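Local coordinates for putative uncharacterized protein (PDB 5BYP), which is of unknown function but has a lipocalin-like domain of the calycin clan, built on a curled antiparallel beta sheet, at residues D62-T67 / R101-E106. Residues are numbered along the deposited sequence; the frame is centred on the assembly and turned at random.
Sequences DEISIT and RTFKVE
I66 and F103 meet on the buried face of two antiparallel strands, 63-67 and 101-106: the I66 CD1 methyl comes within 3.7 Å of F103 CE1. With its CG beside the backbone N (chi1 -58°), the F103 ring turns its edge to I64 O, while R101 CG of its own strand lies above one face, offset toward the rim. I64 CG2 reaches V105 CG2 at 3.8 Å, and L115 of the next strand, W8 and Y122 close in around this apolar cluster. Between the strands, the I64-F103 and I66-R101 pairs each exchange two backbone hydrogen bonds, and V105 N adds a fifth to D62 O. The opposite face is polar, held where S65 OG and T102 OG1 share a hydrogen bond of 2.9 Å and looser toward solvent at D62, E63 and K104. There E63 OE2 lies 3.4 Å from K104 CD; the bent lysine holds NZ 4.0 Å from D62 OD2, beyond a salt bridge. Replacing E63 by an alanine is likely to strip K104 CD of the carboxylate and CG it packs on. This chemistry implies a mainly apolar face, with R101 turned to Y122 and Y117, consistent with a lipocalin-like barrel interior, and a polar face toward solvent.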
ATOM      1  N   ASP A  62     -14.774  -8.164  -3.763  1.00123.41           N
ATOM      2  CA  ASP A  62     -13.780  -8.642  -2.794  1.00121.96           C
ATOM      3  C   ASP A  62     -12.409  -8.052  -3.140  1.00120.60           C
ATOM      4  O   ASP A  62     -11.368  -8.699  -2.972  1.00118.74           O
ATOM      5  CB  ASP A  62     -13.740 -10.188  -2.780  1.00128.17           C
ATOM      6  CG  ASP A  62     -12.925 -10.787  -1.642  1.00139.32           C
ATOM      7  OD1 ASP A  62     -13.275 -10.537  -0.463  1.00141.52           O
ATOM      8  OD2 ASP A  62     -11.954 -11.529  -1.932  1.00141.53           O
ATOM      9  N   GLU A  63     -12.415  -6.811  -3.635  1.00114.51           N
ATOM     10  CA  GLU A  63     -11.210  -6.141  -4.086  1.00109.22           C
ATOM     11  C   GLU A  63     -11.095  -4.722  -3.535  1.00108.08           C
ATOM     12  O   GLU A  63     -12.104  -4.073  -3.259  1.00108.63           O
ATOM     13  CB  GLU A  63     -11.176  -6.100  -5.630  1.00111.16           C
ATOM     14  CG  GLU A  63     -11.128  -7.470  -6.295  1.00124.52           C
ATOM     15  CD  GLU A  63     -10.755  -7.478  -7.765  1.00145.61           C
ATOM     16  OE1 GLU A  63     -11.245  -6.602  -8.517  1.00122.49           O
ATOM     17  OE2 GLU A  63      -9.995  -8.388  -8.171  1.00144.90           O
ATOM     18  N   ILE A  64      -9.856  -4.239  -3.402  1.00 99.74           N
ATOM     19  CA  ILE A  64      -9.556  -2.874  -2.998  1.00 95.88           C
ATOM     20  C   ILE A  64      -8.581  -2.312  -4.031  1.00 96.49           C
ATOM     21  O   ILE A  64      -7.557  -2.950  -4.343  1.00 93.95           O
ATOM     22  CB  ILE A  64      -9.039  -2.750  -1.526  1.00 97.60           C
ATOM     23  CG1 ILE A  64      -8.758  -1.289  -1.170  1.00 94.88           C
ATOM     24  CG2 ILE A  64      -7.805  -3.648  -1.253  1.00 97.44           C
ATOM     25  CD1 ILE A  64      -8.814  -0.985   0.274  1.00 97.04           C
ATOM     26  N   SER A  65      -8.942  -1.174  -4.631  1.00 90.83           N
ATOM     27  CA  SER A  65      -8.106  -0.551  -5.643  1.00 86.75           C
ATOM     28  C   SER A  65      -7.443   0.661  -5.076  1.00 88.29           C
ATOM     29  O   SER A  65      -8.092   1.698  -4.896  1.00 89.59           O
ATOM     30  CB  SER A  65      -8.924  -0.192  -6.875  1.00 90.13           C
ATOM     31  OG  SER A  65      -9.189  -1.343  -7.657  1.00 99.07           O
ATOM     32  N   ILE A  66      -6.148   0.542  -4.758  1.00 80.92           N
ATOM     33  CA  ILE A  66      -5.413   1.664  -4.193  1.00 77.09           C
ATOM     34  C   ILE A  66      -4.724   2.451  -5.314  1.00 77.56           C
ATOM     35  O   ILE A  66      -3.944   1.890  -6.096  1.00 77.58           O
ATOM     36  CB  ILE A  66      -4.407   1.240  -3.098  1.00 78.77           C
ATOM     37  CG1 ILE A  66      -5.026   0.207  -2.090  1.00 80.04           C
ATOM     38  CG2 ILE A  66      -3.884   2.487  -2.393  1.00 78.31           C
ATOM     39  CD1 ILE A  66      -4.072  -0.302  -1.011  1.00 87.50           C
ATOM     40  N   THR A  67      -5.031   3.753  -5.389  1.00 71.34           N
ATOM     41  CA  THR A  67      -4.457   4.687  -6.363  1.00 68.63           C
ATOM     42  C   THR A  67      -3.718   5.776  -5.609  1.00 71.89           C
ATOM     43  O   THR A  67      -4.271   6.346  -4.667  1.00 72.14           O
ATOM     44  CB  THR A  67      -5.546   5.260  -7.276  1.00 76.13           C
ATOM     45  OG1 THR A  67      -6.358   4.198  -7.782  1.00 88.37           O
ATOM     46  CG2 THR A  67      -4.984   6.075  -8.422  1.00 66.47           C
ATOM     47  N   ARG A 101      -2.574  -0.233  -7.701  1.00 75.32           N
ATOM     48  CA  ARG A 101      -2.592  -1.699  -7.524  1.00 76.18           C
ATOM     49  C   ARG A 101      -3.939  -2.145  -6.898  1.00 82.95           C
ATOM     50  O   ARG A 101      -4.391  -1.569  -5.901  1.00 81.67           O
ATOM     51  CB  ARG A 101      -1.400  -2.223  -6.686  1.00 71.87           C
ATOM     52  CG  ARG A 101      -1.455  -3.778  -6.404  1.00 73.47           C
ATOM     53  CD  ARG A 101      -0.097  -4.407  -6.108  1.00 70.64           C
ATOM     54  NE  ARG A 101       0.794  -4.237  -7.260  1.00 84.07           N
ATOM     55  CZ  ARG A 101       2.096  -4.488  -7.263  1.00 86.75           C
ATOM     56  NH1 ARG A 101       2.694  -4.942  -6.169  1.00 71.03           N
ATOM     57  NH2 ARG A 101       2.814  -4.275  -8.356  1.00 67.48           N
ATOM     58  N   THR A 102      -4.562  -3.170  -7.511  1.00 83.29           N
ATOM     59  CA  THR A 102      -5.824  -3.787  -7.095  1.00 86.07           C
ATOM     60  C   THR A 102      -5.509  -5.125  -6.419  1.00 92.22           C
ATOM     61  O   THR A 102      -4.823  -5.978  -7.002  1.00 91.87           O
ATOM     62  CB  THR A 102      -6.776  -3.936  -8.295  1.00 98.09           C
ATOM     63  OG1 THR A 102      -6.917  -2.663  -8.919  1.00100.72           O
ATOM     64  CG2 THR A 102      -8.152  -4.450  -7.890  1.00102.95           C
ATOM     65  N   PHE A 103      -5.946  -5.262  -5.160  1.00 90.08           N
ATOM     66  CA  PHE A 103      -5.710  -6.453  -4.331  1.00 91.00           C
ATOM     67  C   PHE A 103      -6.965  -7.214  -4.081  1.00 96.49           C
ATOM     68  O   PHE A 103      -8.023  -6.608  -3.911  1.00 97.03           O
ATOM     69  CB  PHE A 103      -5.143  -6.060  -2.957  1.00 90.81           C
ATOM     70  CG  PHE A 103      -3.866  -5.276  -2.955  1.00 89.65           C
ATOM     71  CD1 PHE A 103      -3.884  -3.882  -3.029  1.00 91.29           C
ATOM     72  CD2 PHE A 103      -2.645  -5.913  -2.762  1.00 90.52           C
ATOM     73  CE1 PHE A 103      -2.698  -3.150  -2.975  1.00 89.71           C
ATOM     74  CE2 PHE A 103      -1.462  -5.178  -2.688  1.00 90.90           C
ATOM     75  CZ  PHE A 103      -1.493  -3.807  -2.800  1.00 87.44           C
ATOM     76  N   LYS A 104      -6.836  -8.532  -3.924  1.00 93.60           N
ATOM     77  CA  LYS A 104      -7.923  -9.380  -3.462  1.00 96.32           C
ATOM     78  C   LYS A 104      -7.890  -9.365  -1.945  1.00 98.20           C
ATOM     79  O   LYS A 104      -6.822  -9.559  -1.355  1.00 94.15           O
ATOM     80  CB  LYS A 104      -7.811 -10.813  -4.026  1.00101.55           C
ATOM     81  CG  LYS A 104      -8.130 -10.950  -5.530  1.00112.14           C
ATOM     82  CD  LYS A 104      -9.632 -10.849  -5.873  1.00124.84           C
ATOM     83  CE  LYS A 104     -10.440 -12.089  -5.558  1.00133.09           C
ATOM     84  NZ  LYS A 104     -11.874 -11.911  -5.922  1.00140.09           N
ATOM     85  N   VAL A 105      -9.017  -9.025  -1.311  1.00 97.72           N
ATOM     86  CA  VAL A 105      -9.087  -8.998   0.152  1.00 98.67           C
ATOM     87  C   VAL A 105      -9.363 -10.414   0.650  1.00109.68           C
ATOM     88  O   VAL A 105     -10.497 -10.891   0.554  1.00112.62           O
ATOM     89  CB  VAL A 105     -10.125  -7.985   0.679  1.00102.47           C
ATOM     90  CG1 VAL A 105     -10.116  -7.945   2.217  1.00102.05           C
ATOM     91  CG2 VAL A 105      -9.874  -6.593   0.086  1.00 99.05           C
ATOM     92  N   GLU A 106      -8.313 -11.105   1.117  1.00108.99           N
ATOM     93  CA  GLU A 106      -8.444 -12.479   1.624  1.00114.44           C
ATOM     94  C   GLU A 106      -8.927 -12.484   3.079  1.00122.38           C
ATOM     95  O   GLU A 106      -9.735 -13.331   3.456  1.00125.10           O
ATOM     96  CB  GLU A 106      -7.115 -13.244   1.509  1.00115.24           C
ATOM     97  CG  GLU A 106      -6.653 -13.459   0.077  1.00127.40           C
ATOM     98  CD  GLU A 106      -5.518 -14.449  -0.092  1.00156.08           C
ATOM     99  OE1 GLU A 106      -4.939 -14.884   0.931  1.00137.22           O
ATOM    100  OE2 GLU A 106      -5.233 -14.823  -1.252  1.00163.63           O
TER